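PDB 4KW2: uncharacterized protein from Parabacteroides distasonis, which is of unknown function but has a xylose isomerase-like TIM barrel fold and may act as a sugar isomerase or a related enzyme. Local coordinates for residues D76-L81 and F110-K115; P92-V97 and N236-I241. All blocks are in the same frame, centred on the assembly; numbering follows the deposited sequence.

Contact 1: residues D76-L81 and F110-K115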
loop_
_atom_site.group_PDB
_atom_site.type_symbol
_atom_site.label_atom_id
_atom_site.label_comp_id
_atom_site.label_asym_id
_atom_site.label_seq_id
_atom_site.Cartn_x
_atom_site.Cartn_y
_atom_site.Cartn_z
ATOM N N ASP A 76 -10.779 35.506 13.321
ATOM C CA ASP A 76 -9.431 35.819 13.800
ATOM C C ASP A 76 -8.424 34.756 13.387
ATOM O O ASP A 76 -7.352 35.078 12.879
ATOM C CB ASP A 76 -9.413 35.951 15.326
ATOM C CG ASP A 76 -9.990 37.266 15.811
ATOM O OD1 ASP A 76 -10.474 38.066 14.982
ATOM O OD2 ASP A 76 -9.954 37.503 17.037
ATOM N N ASN A 77 -8.772 33.493 13.615
ATOM C CA ASN A 77 -7.909 32.376 13.242
ATOM C C ASN A 77 -7.775 32.201 11.732
ATOM O O ASN A 77 -6.710 31.807 11.250
ATOM C CB ASN A 77 -8.390 31.074 13.891
ATOM C CG ASN A 77 -7.967 30.959 15.348
ATOM O OD1 ASN A 77 -6.991 31.570 15.778
ATOM N ND2 ASN A 77 -8.700 30.163 16.112
ATOM N N CYS A 78 -8.849 32.485 10.995
ATOM C CA CYS A 78 -8.788 32.522 9.528
ATOM C C CYS A 78 -7.822 33.591 9.030
ATOM O O CYS A 78 -7.061 33.356 8.094
ATOM C CB CYS A 78 -10.171 32.774 8.926
ATOM S SG CYS A 78 -11.262 31.336 8.959
ATOM N N ALA A 79 -7.850 34.763 9.658
ATOM C CA ALA A 79 -6.947 35.848 9.279
ATOM C C ALA A 79 -5.507 35.492 9.630
ATOM O O ALA A 79 -4.582 35.788 8.874
ATOM C CB ALA A 79 -7.358 37.155 9.950
ATOM N N LEU A 80 -5.320 34.844 10.776
ATOM C CA LEU A 80 -3.992 34.402 11.181
ATOM C C LEU A 80 -3.465 33.314 10.241
ATOM O O LEU A 80 -2.287 33.316 9.878
ATOM C CB LEU A 80 -4.014 33.902 12.623
ATOM C CG LEU A 80 -2.670 33.549 13.259
ATOM C CD1 LEU A 80 -1.652 34.671 13.111
ATOM C CD2 LEU A 80 -2.877 33.203 14.729
ATOM N N LEU A 81 -4.338 32.403 9.827
ATOM C CA LEU A 81 -3.938 31.345 8.899
ATOM C C LEU A 81 -3.486 31.942 7.562
ATOM O O LEU A 81 -2.461 31.541 7.019
ATOM C CB LEU A 81 -5.080 30.340 8.691
ATOM C CG LEU A 81 -4.769 29.107 7.835
ATOM C CD1 LEU A 81 -3.574 28.358 8.397
ATOM C CD2 LEU A 81 -5.985 28.196 7.747
ATOM N N PHE A 110 -16.993 25.244 1.357
ATOM C CA PHE A 110 -16.787 26.241 0.302
ATOM C C PHE A 110 -16.647 27.658 0.856
ATOM O O PHE A 110 -15.851 28.444 0.350
ATOM C CB PHE A 110 -17.933 26.210 -0.715
ATOM C CG PHE A 110 -17.732 25.218 -1.825
ATOM C CD1 PHE A 110 -17.969 23.866 -1.619
ATOM C CD2 PHE A 110 -17.311 25.637 -3.076
ATOM C CE1 PHE A 110 -17.784 22.950 -2.638
ATOM C CE2 PHE A 110 -17.125 24.727 -4.103
ATOM C CZ PHE A 110 -17.362 23.381 -3.882
ATOM N N ALA A 111 -17.435 27.990 1.877
ATOM C CA ALA A 111 -17.325 29.296 2.535
ATOM C C ALA A 111 -15.941 29.466 3.154
ATOM O O ALA A 111 -15.324 30.520 3.030
ATOM C CB ALA A 111 -18.397 29.453 3.605
ATOM N N PHE A 112 -15.463 28.418 3.817
ATOM C CA PHE A 112 -14.144 28.429 4.444
ATOM C C PHE A 112 -13.022 28.564 3.413
ATOM O O PHE A 112 -12.135 29.395 3.564
ATOM C CB PHE A 112 -13.936 27.160 5.269
ATOM C CG PHE A 112 -12.570 27.055 5.872
ATOM C CD1 PHE A 112 -12.211 27.859 6.941
ATOM C CD2 PHE A 112 -11.637 26.155 5.370
ATOM C CE1 PHE A 112 -10.949 27.767 7.505
ATOM C CE2 PHE A 112 -10.373 26.062 5.925
ATOM C CZ PHE A 112 -10.030 26.867 6.998
ATOM N N ALA A 113 -13.067 27.739 2.372
ATOM C CA ALA A 113 -12.101 27.826 1.279
ATOM C C ALA A 113 -12.002 29.252 0.743
ATOM O O ALA A 113 -10.905 29.777 0.550
ATOM C CB ALA A 113 -12.475 26.869 0.160
ATOM N N HIS A 114 -13.151 29.870 0.507
ATOM C CA HIS A 114 -13.211 31.244 0.016
ATOM C C HIS A 114 -12.622 32.224 1.027
ATOM O O HIS A 114 -11.871 33.123 0.666
ATOM C CB HIS A 114 -14.659 31.626 -0.284
ATOM C CG HIS A 114 -14.832 33.050 -0.711
ATOM N ND1 HIS A 114 -14.637 33.465 -2.010
ATOM C CD2 HIS A 114 -15.178 34.155 -0.010
ATOM C CE1 HIS A 114 -14.856 34.765 -2.092
ATOM N NE2 HIS A 114 -15.185 35.208 -0.893
ATOM N N LYS A 115 -12.965 32.037 2.295
ATOM C CA LYS A 115 -12.496 32.917 3.357
ATOM C C LYS A 115 -10.969 32.877 3.497
ATOM O O LYS A 115 -10.339 33.902 3.737
ATOM C CB LYS A 115 -13.177 32.543 4.681
ATOM C CG LYS A 115 -12.984 33.555 5.800
ATOM C CD LYS A 115 -14.143 33.559 6.792
ATOM C CE LYS A 115 -14.339 32.212 7.484
ATOM N NZ LYS A 115 -15.429 31.370 6.905
#

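Contact 2: residues P92-V97 and N236-I241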
loop_
_atom_site.group_PDB
_atom_site.type_symbol
_atom_site.label_atom_id
_atom_site.label_comp_id
_atom_site.label_asym_id
_atom_site.label_seq_id
_atom_site.Cartn_x
_atom_site.Cartn_y
_atom_site.Cartn_z
ATOM N N PRO A 92 -2.361 29.234 -0.082
ATOM C CA PRO A 92 -3.247 28.148 0.330
ATOM C C PRO A 92 -4.231 27.858 -0.789
ATOM O O PRO A 92 -5.428 28.063 -0.635
ATOM C CB PRO A 92 -3.942 28.722 1.558
ATOM C CG PRO A 92 -4.036 30.179 1.250
ATOM C CD PRO A 92 -2.788 30.523 0.489
ATOM N N ILE A 93 -3.703 27.375 -1.907
ATOM C CA ILE A 93 -4.426 27.326 -3.177
ATOM C C ILE A 93 -5.577 26.321 -3.169
ATOM O O ILE A 93 -6.601 26.549 -3.815
ATOM C CB ILE A 93 -3.453 27.011 -4.344
ATOM C CG1 ILE A 93 -4.079 27.327 -5.704
ATOM C CG2 ILE A 93 -2.966 25.568 -4.304
ATOM C CD1 ILE A 93 -3.958 28.781 -6.080
ATOM N N ALA A 94 -5.419 25.221 -2.438
ATOM C CA ALA A 94 -6.426 24.173 -2.448
ATOM C C ALA A 94 -6.685 23.590 -1.071
ATOM O O ALA A 94 -5.819 23.604 -0.202
ATOM C CB ALA A 94 -6.017 23.064 -3.409
ATOM N N PHE A 95 -7.900 23.088 -0.896
ATOM C CA PHE A 95 -8.241 22.234 0.218
ATOM C C PHE A 95 -8.913 20.985 -0.329
ATOM O O PHE A 95 -9.652 21.050 -1.306
ATOM C CB PHE A 95 -9.177 22.955 1.185
ATOM C CG PHE A 95 -8.524 24.089 1.907
ATOM C CD1 PHE A 95 -7.678 23.846 2.975
ATOM C CD2 PHE A 95 -8.741 25.398 1.515
ATOM C CE1 PHE A 95 -7.061 24.890 3.642
ATOM C CE2 PHE A 95 -8.126 26.445 2.177
ATOM C CZ PHE A 95 -7.284 26.190 3.243
ATOM N N GLY A 96 -8.653 19.856 0.314
ATOM C CA GLY A 96 -9.268 18.596 -0.062
ATOM C C GLY A 96 -8.394 17.457 0.414
ATOM O O GLY A 96 -7.303 17.712 0.926
ATOM N N VAL A 97 -8.844 16.209 0.250
ATOM C CA VAL A 97 -10.056 15.882 -0.506
ATOM C C VAL A 97 -11.290 15.793 0.404
ATOM O O VAL A 97 -11.325 15.018 1.362
ATOM C CB VAL A 97 -9.895 14.556 -1.278
ATOM C CG1 VAL A 97 -11.124 14.270 -2.131
ATOM C CG2 VAL A 97 -8.641 14.588 -2.140
ATOM N N ASN A 236 -2.036 23.299 -17.453
ATOM C CA ASN A 236 -1.761 24.535 -16.726
ATOM C C ASN A 236 -2.469 24.598 -15.372
ATOM O O ASN A 236 -2.724 25.669 -14.849
ATOM C CB ASN A 236 -2.094 25.760 -17.593
ATOM C CG ASN A 236 -3.527 25.764 -18.089
ATOM O OD1 ASN A 236 -4.372 24.998 -17.618
ATOM N ND2 ASN A 236 -3.808 26.629 -19.054
ATOM N N GLY A 237 -2.764 23.436 -14.802
ATOM C CA GLY A 237 -3.390 23.362 -13.496
ATOM C C GLY A 237 -2.355 23.195 -12.406
ATOM O O GLY A 237 -1.223 23.651 -12.533
ATOM N N LEU A 238 -2.752 22.515 -11.337
ATOM C CA LEU A 238 -1.903 22.319 -10.174
ATOM C C LEU A 238 -1.396 20.883 -10.128
ATOM O O LEU A 238 -2.186 19.944 -10.150
ATOM C CB LEU A 238 -2.695 22.648 -8.906
ATOM C CG LEU A 238 -2.059 22.352 -7.542
ATOM C CD1 LEU A 238 -0.860 23.257 -7.296
ATOM C CD2 LEU A 238 -3.089 22.495 -6.434
ATOM N N ILE A 239 -0.076 20.720 -10.074
ATOM C CA ILE A 239 0.533 19.431 -9.764
ATOM C C ILE A 239 0.705 19.390 -8.255
ATOM O O ILE A 239 1.525 20.117 -7.689
ATOM C CB ILE A 239 1.912 19.235 -10.426
ATOM C CG1 ILE A 239 1.823 19.434 -11.936
ATOM C CG2 ILE A 239 2.448 17.838 -10.132
ATOM C CD1 ILE A 239 3.172 19.380 -12.624
ATOM N N SER A 240 -0.074 18.534 -7.612
ATOM C CA SER A 240 -0.095 18.448 -6.170
ATOM C C SER A 240 0.611 17.163 -5.743
ATOM O O SER A 240 0.092 16.057 -5.950
ATOM C CB SER A 240 -1.540 18.472 -5.686
ATOM O OG SER A 240 -1.589 18.792 -4.318
ATOM N N ILE A 241 1.795 17.309 -5.157
ATOM C CA ILE A 241 2.637 16.160 -4.868
ATOM C C ILE A 241 2.514 15.665 -3.424
ATOM O O ILE A 241 2.345 16.441 -2.477
ATOM C CB ILE A 241 4.124 16.422 -5.213
ATOM C CG1 ILE A 241 4.794 17.353 -4.201
ATOM C CG2 ILE A 241 4.253 17.003 -6.617
ATOM C CD1 ILE A 241 6.117 16.825 -3.700
#

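Contact 1: residues D76-L81 and F110-K115
Cys78 and Phe112 make the sulfur-aromatic contact between these two helices. SG of Cys78 is 3.9 Å from CE1 of Phe112 and 5.0 Å from the ring centroid, on a line 73° off the ring normal, so the sulfur meets the CD1–CE1 side of the ring obliquely. The phenyl group gets there because CG lies anti to the backbone N (chi1 176°), which carries the ring across toward helix 75-86.

The same sulfur also touches an aliphatic carbon: CE of Lys115 is 3.5 Å from Cys78 SG. The lysine chain bends at chi3 and chi4, and its part in the contact is that of a methylene group.

Both segments belong to outer helices of the TIM barrel, 75-86 and 103-116, consecutive helices of the alpha/beta succession with strand 91-98 between them in sequence. Their local axes approach to 11.1 Å, with N-to-C directions 49° apart, and the closest CA pair is Cys78–Lys115 at 7.2 Å. That wide spacing is bridged by side chains, with no hydrogen bond between the segments.

Purely apolar packing adds Leu81, whose CD2 approaches CZ of Phe112 obliquely at 4.3 Å. Cys78 and Leu81, one helical turn apart, both rest on Ile116 as well, while Leu69 and Tyr71 from a loop pack against Phe112.

Contact 2: residues P92-V97 and N236-I241
Inside the closed eight-stranded parallel barrel, strands 91-98 and 238-241 send side chains into the interior, where they meet without being neighbours in the sheet. Strand 91-98 pairs with 50-53 and 120-123, as the backbone bonds of Ala94 to Ala51 and Ala53 and of Ile93 to Ile120 attest. Between the present segments there is no hydrogen bond, and even the nearest CA atoms, those of Ile93 and Leu238, are 9.0 Å apart.

One methyl group carries the contact from the 238-241 side. CD2 of Leu238 lies 3.7 Å from CG2 of Ile93 and 4.2 Å from CB of Ala94. Successive residues of a regular strand would face opposite ways, but the backbone of Ile93 is not extended (phi/psi -69°/-33°), and this local turn lets both point toward 238-241. With chi1 at 173°, the Leu238 side chain extends away from its own backbone N into the interior, passing that of Ile93 in the opposite direction.

All three residues are buried. A bound sulfate, probably from the crystallisation liquor, lies about 5 Å from the Ile93 side chain. Apolar side chains meeting across the interior from strands that are not adjacent are characteristic of the core of a TIM barrel.

How the contacts relate
The centres of contacts 1 and 2 are about 17 Å apart, the first about 18 Å from the centre of the chain and the second about 3 Å from it: one belongs to the outer helical layer, the other to the barrel interior. Their segments alternate along the sequence, in the order 76-81, 92-97, 110-115, 236-241, so strand 91-98 falls between the two helices of contact 1. The layers meet directly where Phe95 CZ packs 4.1 Å from Phe112 CE2, their ring planes about 50° apart. Strand 91-98 thus joins the interior of the barrel to its helical shell, Phe95 turning outward to helix 103-116 while the two residues before it look inward.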